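Local coordinates for hypothetical bacterial 6-phosphogluconolactonase (Bacteroides fragilis, PDB 3SCY), which probably hydrolyses 6-phosphogluconolactone to 6-phosphogluconate, as expected of a seven-bladed beta-propeller lactonase, at residues Asn229-Thr234 with Asn257-Gly262; Val251-Val256 with Gly283-Lys288; Leu279-Val284 with Tyr301-Ile306; Gly305-Asn310 with Ala323-Asn328. All blocks are in the same frame, centred on the assembly; numbering follows the deposited sequence.

How the contacts relate
The four contacts follow the chain through three successive blades of a seven-bladed propeller. Contacts 1 and 2 are buried and join the blade that ends in strand 244-252 to the next one, contact 1 through loop backbone and water, contact 2 through apolar side chains without a direct hydrogen bond. Contact 3 pairs the third and fourth strands of that second blade, 283-289 and 296-303, shares G283 and V284 with contact 2, and reaches a sodium ion at the rim. Contact 4, partly buried like contact 3, takes over at G305 and I306 and enters the blade that starts with strand 310-313, with an arginine-histidine stack. D282 of contact 3 bonds the backbone N of H307 in contact 4.

Contact 1 of 4, residues Asn229-Thr234 with Asn257-Gly262; sequences NEIGGT and NAQGSG
E230 and S261 bring together two loops of adjacent blades of the beta-propeller: the turn between strands 224-229 and 234-241, and the link leading into 261-266, the first strand of the next blade. The direct hydrogen bond between the segments runs from S261 N to E230 O, 3.0 Å, in the carbonyl plane and on a lone pair. Two CA-H...O contacts reinforce it, from E230 CA to S261 O and from Q259 CA to I231 O.

Side chains lie against backbone here. The E230 chain leaves with CG anti to the backbone N (chi1 177°) and runs alongside S261 O, CG to O 3.5 Å; its carboxylate then forms salt bridges with R151, R214 and R278. S261 OG rests 3.3 Å from G233 CA and hydrogen-bonds N277. Q259 lays its CG 3.4 Å from I231 O.

Waters bridge other polar atoms. One molecule links E230 OE2 and Q259 O, another sits between I231 O and Q259 N. A third lies within hydrogen-bonding reach of I231 O and accepts from Q259 NE2, which is 2.9 Å from the water oxygen.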
loop_
_atom_site.group_PDB
_atom_site.type_symbol
_atom_site.label_atom_id
_atom_site.label_comp_id
_atom_site.label_asym_id
_atom_site.label_seq_id
_atom_site.Cartn_x
_atom_site.Cartn_y
_atom_site.Cartn_z
ATOM N N ASN A 229 -6.842 10.643 -1.215
ATOM C CA ASN A 229 -8.263 10.428 -1.448
ATOM C C ASN A 229 -8.487 10.143 -2.907
ATOM O O ASN A 229 -8.175 10.995 -3.753
ATOM C CB ASN A 229 -9.041 11.646 -0.983
ATOM C CG ASN A 229 -9.000 11.788 0.512
ATOM O OD1 ASN A 229 -9.441 10.910 1.241
ATOM N ND2 ASN A 229 -8.450 12.885 0.993
ATOM N N GLU A 230 -9.018 8.947 -3.212
ATOM C CA GLU A 230 -9.213 8.525 -4.597
ATOM C C GLU A 230 -10.185 9.425 -5.356
ATOM O O GLU A 230 -9.880 9.843 -6.470
ATOM C CB GLU A 230 -9.706 7.076 -4.669
ATOM C CG GLU A 230 -9.987 6.601 -6.090
ATOM C CD GLU A 230 -10.161 5.106 -6.237
ATOM O OE1 GLU A 230 -9.447 4.348 -5.542
ATOM O OE2 GLU A 230 -10.942 4.687 -7.120
ATOM N N ILE A 231 -11.368 9.677 -4.784
ATOM C CA ILE A 231 -12.412 10.401 -5.500
ATOM C C ILE A 231 -12.169 11.904 -5.498
ATOM O O ILE A 231 -12.296 12.549 -6.541
ATOM C CB ILE A 231 -13.790 10.062 -4.902
ATOM C CG1 ILE A 231 -14.021 8.535 -4.845
ATOM C CG2 ILE A 231 -14.915 10.756 -5.718
ATOM C CD1 ILE A 231 -15.272 8.116 -3.973
ATOM N N GLY A 232 -11.851 12.445 -4.338
ATOM C CA GLY A 232 -11.601 13.875 -4.193
ATOM C C GLY A 232 -10.313 14.335 -4.843
ATOM O O GLY A 232 -10.193 15.511 -5.206
ATOM N N GLY A 233 -9.362 13.405 -4.997
ATOM C CA GLY A 233 -8.064 13.685 -5.607
ATOM C C GLY A 233 -7.203 14.575 -4.733
ATOM O O GLY A 233 -6.326 15.293 -5.217
ATOM N N THR A 234 -7.500 14.576 -3.452
ATOM C CA THR A 234 -6.804 15.386 -2.480
ATOM C C THR A 234 -5.870 14.576 -1.614
ATOM O O THR A 234 -6.063 13.373 -1.401
ATOM C CB THR A 234 -7.812 16.098 -1.546
ATOM O OG1 THR A 234 -8.676 15.129 -0.940
ATOM C CG2 THR A 234 -8.653 17.160 -2.270
ATOM N N ASN A 257 -10.068 16.763 -12.092
ATOM C CA ASN A 257 -11.271 16.063 -11.622
ATOM C C ASN A 257 -11.357 14.636 -12.210
ATOM O O ASN A 257 -12.436 14.178 -12.604
ATOM C CB ASN A 257 -12.543 16.888 -11.945
ATOM C CG ASN A 257 -13.769 16.459 -11.180
ATOM O OD1 ASN A 257 -13.743 16.267 -9.959
ATOM N ND2 ASN A 257 -14.871 16.275 -11.893
ATOM N N ALA A 258 -10.208 13.921 -12.226
ATOM C CA ALA A 258 -10.115 12.555 -12.759
ATOM C C ALA A 258 -10.799 11.524 -11.848
ATOM O O ALA A 258 -11.183 10.457 -12.321
ATOM C CB ALA A 258 -8.653 12.175 -12.941
ATOM N N GLN A 259 -10.897 11.838 -10.537
ATOM C CA GLN A 259 -11.488 10.998 -9.495
ATOM C C GLN A 259 -10.863 9.579 -9.505
ATOM O O GLN A 259 -11.572 8.581 -9.427
ATOM C CB GLN A 259 -13.017 10.958 -9.635
ATOM C CG GLN A 259 -13.625 12.356 -9.621
ATOM C CD GLN A 259 -15.124 12.346 -9.622
ATOM O OE1 GLN A 259 -15.772 11.505 -10.259
ATOM N NE2 GLN A 259 -15.699 13.292 -8.902
ATOM N N GLY A 260 -9.537 9.532 -9.650
ATOM C CA GLY A 260 -8.791 8.283 -9.724
ATOM C C GLY A 260 -7.447 8.318 -9.029
ATOM O O GLY A 260 -6.508 7.661 -9.481
ATOM N N SER A 261 -7.336 9.046 -7.914
ATOM C CA SER A 261 -6.031 9.110 -7.235
ATOM C C SER A 261 -5.659 7.750 -6.622
ATOM O O SER A 261 -6.532 6.918 -6.349
ATOM C CB SER A 261 -5.989 10.236 -6.222
ATOM O OG SER A 261 -6.049 11.471 -6.927
ATOM N N GLY A 262 -4.352 7.489 -6.581
ATOM C CA GLY A 262 -3.863 6.162 -6.255
ATOM C C GLY A 262 -3.026 5.986 -5.011
ATOM O O GLY A 262 -3.549 5.646 -3.942
HETATM O O HOH W 1 -10.957 5.408 -9.747
HETATM O O HOH W 2 -10.764 13.885 -8.360
HETATM O O HOH W 3 -13.975 14.794 -7.120
HETATM O O HOH W 4 -11.581 16.610 -8.031
#

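Contact 2 of 4, residues Val251-Val256 with Gly283-Lys288; sequences VAADTV and GVAIFK
V251 and F287 meet from opposite directions, with CG2 of the valine 3.5 Å from CE2 of the ring. The methyl comes in obliquely, while the backbone of the same segment takes the ring's edge: A252 O lies in the ring plane, 3.6 Å from CZ, and A253 CA stands near that plane at 4.0 Å from the same carbon. Two residues back along strand 283-289, A285 points its CB the same way and touches A253 O at 3.7 Å; the methyls of A253 and A285 are 4.5 Å apart.

The next shell sets these groups in place. The F287 torsion (chi1 -58°, CG beside the backbone N) directs the ring toward V251, and L273 and K298 from the flanking strands also touch it. V235 packs on both V251 and A253. Where strand 244-252 ends, D254 forms an Asx turn: V256 N donates to OD1 at 3.0 Å, from above the carboxylate plane. G233 of the preceding turn bonds the backbone of A253 and D254.

No hydrogen bond joins the two segments directly. Two carbonyls of 251-256 find donors elsewhere, in side chains of the second blade: A252 O takes K298 NZ and A253 O takes N277 ND2. The two segments therefore meet through modest apolar contacts and through carbonyl oxygens set against carbon.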
loop_
_atom_site.group_PDB
_atom_site.type_symbol
_atom_site.label_atom_id
_atom_site.label_comp_id
_atom_site.label_asym_id
_atom_site.label_seq_id
_atom_site.Cartn_x
_atom_site.Cartn_y
_atom_site.Cartn_z
ATOM N N VAL A 251 -4.669 19.459 0.247
ATOM C CA VAL A 251 -4.088 19.943 -1.014
ATOM C C VAL A 251 -4.616 19.093 -2.161
ATOM O O VAL A 251 -5.024 17.962 -1.959
ATOM C CB VAL A 251 -2.536 20.001 -1.036
ATOM C CG1 VAL A 251 -1.998 20.970 0.009
ATOM C CG2 VAL A 251 -1.913 18.614 -0.855
ATOM N N ALA A 252 -4.595 19.641 -3.373
ATOM C CA ALA A 252 -5.041 18.931 -4.543
ATOM C C ALA A 252 -3.903 18.167 -5.175
ATOM O O ALA A 252 -2.918 18.770 -5.600
ATOM C CB ALA A 252 -5.615 19.920 -5.552
ATOM N N ALA A 253 -4.042 16.836 -5.278
ATOM C CA ALA A 253 -3.068 16.012 -6.005
ATOM C C ALA A 253 -3.492 15.996 -7.454
ATOM O O ALA A 253 -2.674 16.137 -8.354
ATOM C CB ALA A 253 -3.048 14.598 -5.438
ATOM N N ASP A 254 -4.804 15.842 -7.675
ATOM C CA ASP A 254 -5.432 15.825 -8.999
ATOM C C ASP A 254 -6.045 17.189 -9.258
ATOM O O ASP A 254 -6.793 17.701 -8.421
ATOM C CB ASP A 254 -6.498 14.709 -9.054
ATOM C CG ASP A 254 -7.499 14.758 -10.204
ATOM O OD1 ASP A 254 -7.097 15.132 -11.330
ATOM O OD2 ASP A 254 -8.668 14.362 -9.989
ATOM N N THR A 255 -5.756 17.764 -10.425
ATOM C CA THR A 255 -6.313 19.089 -10.735
ATOM C C THR A 255 -7.212 19.042 -11.981
ATOM O O THR A 255 -7.597 20.107 -12.483
ATOM C CB THR A 255 -5.171 20.105 -10.897
ATOM O OG1 THR A 255 -4.389 19.741 -12.039
ATOM C CG2 THR A 255 -4.307 20.233 -9.632
ATOM N N VAL A 256 -7.574 17.829 -12.475
ATOM C CA VAL A 256 -8.411 17.688 -13.692
ATOM C C VAL A 256 -9.706 16.904 -13.394
ATOM O O VAL A 256 -10.374 16.441 -14.331
ATOM C CB VAL A 256 -7.639 17.090 -14.908
ATOM C CG1 VAL A 256 -6.576 18.052 -15.424
ATOM C CG2 VAL A 256 -7.026 15.735 -14.597
ATOM N N GLY A 283 -0.136 10.293 -13.664
ATOM C CA GLY A 283 1.182 10.703 -13.236
ATOM C C GLY A 283 1.301 10.847 -11.754
ATOM O O GLY A 283 0.473 10.329 -10.993
ATOM N N VAL A 284 2.380 11.538 -11.350
ATOM C CA VAL A 284 2.715 11.678 -9.943
ATOM C C VAL A 284 2.875 13.137 -9.614
ATOM O O VAL A 284 3.706 13.806 -10.227
ATOM C CB VAL A 284 4.007 10.876 -9.637
ATOM C CG1 VAL A 284 4.461 11.062 -8.190
ATOM C CG2 VAL A 284 3.803 9.389 -9.930
ATOM N N ALA A 285 2.096 13.615 -8.619
ATOM C CA ALA A 285 2.202 14.978 -8.092
ATOM C C ALA A 285 3.311 14.982 -7.047
ATOM O O ALA A 285 3.450 14.021 -6.273
ATOM C CB ALA A 285 0.873 15.405 -7.469
ATOM N N ILE A 286 4.118 16.046 -7.041
ATOM C CA ILE A 286 5.268 16.175 -6.159
ATOM C C ILE A 286 5.086 17.374 -5.244
ATOM O O ILE A 286 4.876 18.497 -5.725
ATOM C CB ILE A 286 6.565 16.322 -6.990
ATOM C CG1 ILE A 286 6.633 15.243 -8.124
ATOM C CG2 ILE A 286 7.808 16.330 -6.049
ATOM C CD1 ILE A 286 7.782 15.452 -9.155
ATOM N N PHE A 287 5.202 17.122 -3.947
ATOM C CA PHE A 287 5.060 18.156 -2.917
ATOM C C PHE A 287 6.278 18.253 -2.052
ATOM O O PHE A 287 6.882 17.235 -1.688
ATOM C CB PHE A 287 3.864 17.878 -2.007
ATOM C CG PHE A 287 2.536 17.782 -2.708
ATOM C CD1 PHE A 287 2.104 16.579 -3.250
ATOM C CD2 PHE A 287 1.692 18.888 -2.790
ATOM C CE1 PHE A 287 0.862 16.485 -3.886
ATOM C CE2 PHE A 287 0.442 18.785 -3.405
ATOM C CZ PHE A 287 0.023 17.579 -3.928
ATOM N N LYS A 288 6.626 19.485 -1.693
ATOM C CA LYS A 288 7.703 19.757 -0.744
ATOM C C LYS A 288 7.096 19.762 0.631
ATOM O O LYS A 288 6.049 20.374 0.821
ATOM C CB LYS A 288 8.365 21.116 -1.042
ATOM C CG LYS A 288 9.558 21.407 -0.159
ATOM C CD LYS A 288 10.248 22.752 -0.526
ATOM C CE LYS A 288 11.753 22.627 -0.433
ATOM N NZ LYS A 288 12.208 22.164 0.910
#

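Contact 3 of 4, residues Leu279-Val284 with Tyr301-Ile306; sequences LKADGV and YQLTGI. With NA (sodium ion), chain E.
Y301 lies back across the strand it pairs with, and its side chain can be followed outward from CB. With CG anti to the backbone N (chi1 -163°), CB swings the ring over the neighbouring backbone. CG and CD1 come under V284 O, which stands 3.7 Å above one face, offset toward the rim; CE1 is 3.8 Å from V284 C. On the other flank CE2 nears A281 O, a partner lying in the ring plane, and G283 CA, whose lack of a side chain lets the ring come close. At the tip OH donates to A281 O, 2.6 Å, nearly along the C=O axis, and also bonds N277 ND2. Both bonds fix where the ring ends.

Around it runs antiparallel pairing. V284 and Q302 form a hydrogen-bonded pair, with V284 N to Q302 O at 2.8 Å and Q302 N to V284 O at 2.9 Å; G283 and L303 form the non-hydrogen-bonded pair next to it. T304 N extends the ladder to D282 O (169° at the hydrogen). A water links D282 O and T304 O, and the D282 carboxylate turns to H307 N.

Q302 bends at chi2 (68°) away from strand 283-289, so that OE1 binds the sodium ion at 2.2 Å while NE2 donates to L303 O. Four waters and L342 O complete the coordination. Strand 283-289 sits between 272-277 and the outermost strand 296-303, and Q302 and T304 face strand 329-335 of the following blade.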
loop_
_atom_site.group_PDB
_atom_site.type_symbol
_atom_site.label_atom_id
_atom_site.label_comp_id
_atom_site.label_asym_id
_atom_site.label_seq_id
_atom_site.Cartn_x
_atom_site.Cartn_y
_atom_site.Cartn_z
ATOM N N LEU A 279 -6.543 7.752 -14.680
ATOM C CA LEU A 279 -7.702 8.015 -15.554
ATOM C C LEU A 279 -7.487 9.219 -16.476
ATOM O O LEU A 279 -7.754 9.115 -17.677
ATOM C CB LEU A 279 -9.012 8.144 -14.730
ATOM C CG LEU A 279 -9.306 6.978 -13.723
ATOM C CD1 LEU A 279 -10.656 7.159 -13.057
ATOM C CD2 LEU A 279 -9.270 5.604 -14.410
ATOM N N LYS A 280 -7.010 10.344 -15.931
ATOM C CA LYS A 280 -6.709 11.546 -16.737
ATOM C C LYS A 280 -5.394 12.097 -16.249
ATOM O O LYS A 280 -5.197 12.176 -15.034
ATOM C CB LYS A 280 -7.803 12.622 -16.637
ATOM C CG LYS A 280 -9.111 12.297 -17.341
ATOM C CD LYS A 280 -10.020 13.526 -17.372
ATOM N N ALA A 281 -4.520 12.536 -17.185
ATOM C CA ALA A 281 -3.215 13.128 -16.874
ATOM C C ALA A 281 -2.457 12.213 -15.913
ATOM O O ALA A 281 -1.907 12.668 -14.910
ATOM C CB ALA A 281 -3.390 14.520 -16.270
ATOM N N ASP A 282 -2.448 10.908 -16.204
ATOM C CA ASP A 282 -1.838 9.920 -15.328
ATOM C C ASP A 282 -0.412 10.319 -14.952
ATOM O O ASP A 282 0.395 10.688 -15.804
ATOM C CB ASP A 282 -1.843 8.527 -15.986
ATOM C CG ASP A 282 -3.210 8.020 -16.386
ATOM O OD1 ASP A 282 -3.894 8.712 -17.169
ATOM O OD2 ASP A 282 -3.564 6.873 -15.992
ATOM N N GLY A 283 -0.136 10.293 -13.664
ATOM C CA GLY A 283 1.182 10.703 -13.236
ATOM C C GLY A 283 1.301 10.847 -11.754
ATOM O O GLY A 283 0.473 10.329 -10.993
ATOM N N VAL A 284 2.380 11.538 -11.350
ATOM C CA VAL A 284 2.715 11.678 -9.943
ATOM C C VAL A 284 2.875 13.137 -9.614
ATOM O O VAL A 284 3.706 13.806 -10.227
ATOM C CB VAL A 284 4.007 10.876 -9.637
ATOM C CG1 VAL A 284 4.461 11.062 -8.190
ATOM C CG2 VAL A 284 3.803 9.389 -9.930
ATOM N N TYR A 301 5.111 17.948 -11.282
ATOM C CA TYR A 301 4.221 16.884 -11.724
ATOM C C TYR A 301 4.928 16.078 -12.792
ATOM O O TYR A 301 5.523 16.657 -13.721
ATOM C CB TYR A 301 2.902 17.478 -12.293
ATOM C CG TYR A 301 1.828 16.417 -12.375
ATOM C CD1 TYR A 301 1.033 16.122 -11.274
ATOM C CD2 TYR A 301 1.609 15.702 -13.555
ATOM C CE1 TYR A 301 0.081 15.105 -11.316
ATOM C CE2 TYR A 301 0.636 14.703 -13.617
ATOM C CZ TYR A 301 -0.149 14.438 -12.505
ATOM O OH TYR A 301 -1.115 13.465 -12.526
ATOM N N GLN A 302 4.863 14.753 -12.674
ATOM C CA GLN A 302 5.497 13.869 -13.642
ATOM C C GLN A 302 4.469 12.970 -14.295
ATOM O O GLN A 302 3.867 12.137 -13.625
ATOM C CB GLN A 302 6.583 13.025 -12.949
ATOM C CG GLN A 302 7.191 11.952 -13.875
ATOM C CD GLN A 302 8.003 12.523 -15.003
ATOM O OE1 GLN A 302 9.022 13.173 -14.788
ATOM N NE2 GLN A 302 7.571 12.316 -16.227
ATOM N N LEU A 303 4.304 13.111 -15.604
ATOM C CA LEU A 303 3.399 12.238 -16.346
ATOM C C LEU A 303 4.010 10.863 -16.449
ATOM O O LEU A 303 5.213 10.730 -16.649
ATOM C CB LEU A 303 3.113 12.811 -17.733
ATOM C CG LEU A 303 2.255 14.084 -17.744
ATOM C CD1 LEU A 303 2.241 14.710 -19.132
ATOM C CD2 LEU A 303 0.795 13.774 -17.345
ATOM N N THR A 304 3.181 9.836 -16.302
ATOM C CA THR A 304 3.691 8.472 -16.352
ATOM C C THR A 304 2.958 7.675 -17.401
ATOM O O THR A 304 2.069 8.194 -18.076
ATOM C CB THR A 304 3.461 7.790 -14.968
ATOM O OG1 THR A 304 2.068 7.765 -14.673
ATOM C CG2 THR A 304 4.229 8.449 -13.822
ATOM N N GLY A 305 3.270 6.390 -17.446
ATOM C CA GLY A 305 2.493 5.414 -18.204
ATOM C C GLY A 305 1.092 5.347 -17.610
ATOM O O GLY A 305 0.808 5.935 -16.552
ATOM N N ILE A 306 0.201 4.641 -18.273
ATOM C CA ILE A 306 -1.208 4.640 -17.889
ATOM C C ILE A 306 -1.522 3.748 -16.721
ATOM O O ILE A 306 -1.145 2.578 -16.682
ATOM C CB ILE A 306 -2.126 4.292 -19.093
ATOM C CG1 ILE A 306 -1.769 5.163 -20.332
ATOM C CG2 ILE A 306 -3.618 4.411 -18.718
ATOM C CD1 ILE A 306 -1.785 6.724 -20.136
HETATM NA NA NA E . 10.000 15.169 -14.671
HETATM O O HOH W 5 0.283 10.253 -18.484
HETATM O O HOH W 6 7.818 16.279 -15.476
HETATM O O HOH W 7 10.902 15.262 -16.755
HETATM O O HOH W 8 11.042 17.532 -14.087
HETATM O O HOH W 9 9.157 16.099 -12.339
#

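Contact 4 of 4, residues Gly305-Asn310 with Ala323-Asn328; sequences GIHPRN and ACRDTN
H307 and R325 stack: the guanidinium lies flat on one face of the imidazole, centres 3.6 Å apart and planes 3° from parallel, with CZ over the middle of the ring. R325 gets there by bending at chi3 (71°). Its other duty is a salt bridge to D326, made side-on by NE and NH2 to the single oxygen OD1, with NE to OD1 at 2.8 Å. The carboxylate therefore sits at the guanidinium edge while the histidine covers a face, and the two together hold the group's rotation. A water closes the set, 3.0 Å from H307 ND1 and donating to D326 OD2.

Hydrogen bonds to backbone groups tie the loops at several points. T327 OG1 accepts from I306 N at 2.8 Å. D326 N donates to I306 O, and A323 N to N310 O. H307 O is gripped twice, by R325 N and R309 N from opposite faces of its plane; the second bond, 2.8 Å, closes an inverse gamma turn centred on P308. P308 CA also makes a straight CA-H...O contact with A323 O, 3.2 Å and 167° at the hydrogen.

Packing is lighter: C324 SG rests 3.5 Å from G305 CA, and I306 CG2 lies against D326. R309 NH2 hydrogen-bonds an unidentified molecule, probably from the crystallisation liquor. The chain is crossing here from the outer strand 296-303 of one blade to the inner strand 310-313 of the next, and meets the turn between that blade's second and third strands, the blade-to-blade passage of a seven-bladed beta-propeller.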
loop_
_atom_site.group_PDB
_atom_site.type_symbol
_atom_site.label_atom_id
_atom_site.label_comp_id
_atom_site.label_asym_id
_atom_site.label_seq_id
_atom_site.Cartn_x
_atom_site.Cartn_y
_atom_site.Cartn_z
ATOM N N GLY A 305 3.270 6.390 -17.446
ATOM C CA GLY A 305 2.493 5.414 -18.204
ATOM C C GLY A 305 1.092 5.347 -17.610
ATOM O O GLY A 305 0.808 5.935 -16.552
ATOM N N ILE A 306 0.201 4.641 -18.273
ATOM C CA ILE A 306 -1.208 4.640 -17.889
ATOM C C ILE A 306 -1.522 3.748 -16.721
ATOM O O ILE A 306 -1.145 2.578 -16.682
ATOM C CB ILE A 306 -2.126 4.292 -19.093
ATOM C CG1 ILE A 306 -1.769 5.163 -20.332
ATOM C CG2 ILE A 306 -3.618 4.411 -18.718
ATOM C CD1 ILE A 306 -1.785 6.724 -20.136
ATOM N N HIS A 307 -2.307 4.324 -15.804
ATOM C CA HIS A 307 -2.860 3.704 -14.606
ATOM C C HIS A 307 -1.779 3.394 -13.548
ATOM O O HIS A 307 -1.610 2.234 -13.145
ATOM C CB HIS A 307 -3.697 2.464 -14.950
ATOM C CG HIS A 307 -4.770 2.173 -13.943
ATOM N ND1 HIS A 307 -6.045 2.700 -14.073
ATOM C CD2 HIS A 307 -4.713 1.435 -12.798
ATOM C CE1 HIS A 307 -6.731 2.237 -13.036
ATOM N NE2 HIS A 307 -5.969 1.484 -12.236
ATOM N N PRO A 308 -1.134 4.472 -13.017
ATOM C CA PRO A 308 -0.155 4.308 -11.915
ATOM C C PRO A 308 -0.855 4.073 -10.574
ATOM O O PRO A 308 -0.908 4.943 -9.715
ATOM C CB PRO A 308 0.593 5.647 -11.917
ATOM C CG PRO A 308 -0.424 6.644 -12.409
ATOM C CD PRO A 308 -1.251 5.890 -13.435
ATOM N N ARG A 309 -1.401 2.874 -10.378
ATOM C CA ARG A 309 -2.124 2.543 -9.141
ATOM C C ARG A 309 -1.183 2.407 -7.901
ATOM O O ARG A 309 -1.620 2.535 -6.751
ATOM C CB ARG A 309 -2.864 1.217 -9.389
ATOM C CG ARG A 309 -3.505 0.542 -8.175
ATOM C CD ARG A 309 -4.416 -0.607 -8.633
ATOM N NE ARG A 309 -4.852 -1.412 -7.484
ATOM C CZ ARG A 309 -6.109 -1.520 -7.062
ATOM N NH1 ARG A 309 -7.095 -0.902 -7.712
ATOM N NH2 ARG A 309 -6.394 -2.248 -5.983
ATOM N N ASN A 310 0.104 2.140 -8.157
ATOM C CA ASN A 310 1.078 1.902 -7.109
ATOM C C ASN A 310 2.449 2.346 -7.553
ATOM O O ASN A 310 2.772 2.261 -8.734
ATOM C CB ASN A 310 1.097 0.385 -6.805
ATOM C CG ASN A 310 2.080 -0.005 -5.724
ATOM O OD1 ASN A 310 3.262 -0.250 -5.983
ATOM N ND2 ASN A 310 1.637 0.035 -4.485
ATOM N N ALA A 323 4.383 1.486 -11.139
ATOM C CA ALA A 323 3.694 0.379 -11.794
ATOM C C ALA A 323 2.568 0.963 -12.641
ATOM O O ALA A 323 1.682 1.635 -12.100
ATOM C CB ALA A 323 3.135 -0.577 -10.746
ATOM N N CYS A 324 2.606 0.738 -13.962
ATOM C CA CYS A 324 1.583 1.280 -14.862
ATOM C C CYS A 324 0.775 0.100 -15.363
ATOM O O CYS A 324 1.230 -0.632 -16.245
ATOM C CB CYS A 324 2.222 2.071 -15.994
ATOM S SG CYS A 324 3.247 3.451 -15.438
ATOM N N ARG A 325 -0.387 -0.123 -14.754
ATOM C CA ARG A 325 -1.213 -1.292 -15.024
ATOM C C ARG A 325 -1.583 -1.412 -16.498
ATOM O O ARG A 325 -1.516 -2.514 -17.039
ATOM C CB ARG A 325 -2.485 -1.246 -14.192
ATOM C CG ARG A 325 -3.326 -2.541 -14.264
ATOM C CD ARG A 325 -4.735 -2.305 -13.775
ATOM N NE ARG A 325 -5.517 -1.488 -14.701
ATOM C CZ ARG A 325 -6.786 -1.134 -14.528
ATOM N NH1 ARG A 325 -7.454 -1.529 -13.452
ATOM N NH2 ARG A 325 -7.395 -0.374 -15.428
ATOM N N ASP A 326 -1.994 -0.297 -17.130
ATOM C CA ASP A 326 -2.494 -0.383 -18.488
ATOM C C ASP A 326 -1.414 -0.354 -19.569
ATOM O O ASP A 326 -1.677 -0.785 -20.695
ATOM C CB ASP A 326 -3.540 0.701 -18.716
ATOM C CG ASP A 326 -4.794 0.510 -17.866
ATOM O OD1 ASP A 326 -4.972 -0.592 -17.296
ATOM O OD2 ASP A 326 -5.615 1.434 -17.810
ATOM N N THR A 327 -0.202 0.104 -19.235
ATOM C CA THR A 327 0.907 0.150 -20.196
ATOM C C THR A 327 1.763 -1.117 -20.026
ATOM O O THR A 327 2.699 -1.356 -20.789
ATOM C CB THR A 327 1.700 1.455 -19.997
ATOM O OG1 THR A 327 0.769 2.538 -20.055
ATOM C CG2 THR A 327 2.749 1.677 -21.091
ATOM N N ASN A 328 1.450 -1.927 -19.007
ATOM C CA ASN A 328 2.138 -3.182 -18.716
ATOM C C ASN A 328 3.636 -2.962 -18.531
ATOM O O ASN A 328 4.460 -3.693 -19.096
ATOM C CB ASN A 328 1.859 -4.234 -19.829
ATOM C CG ASN A 328 0.399 -4.569 -19.943
ATOM O OD1 ASN A 328 -0.306 -4.724 -18.933
ATOM N ND2 ASN A 328 -0.100 -4.587 -21.172
HETATM O O HOH W 10 -7.047 3.264 -16.854
HETATM O O HOH W 11 -0.465 0.072 -11.172
#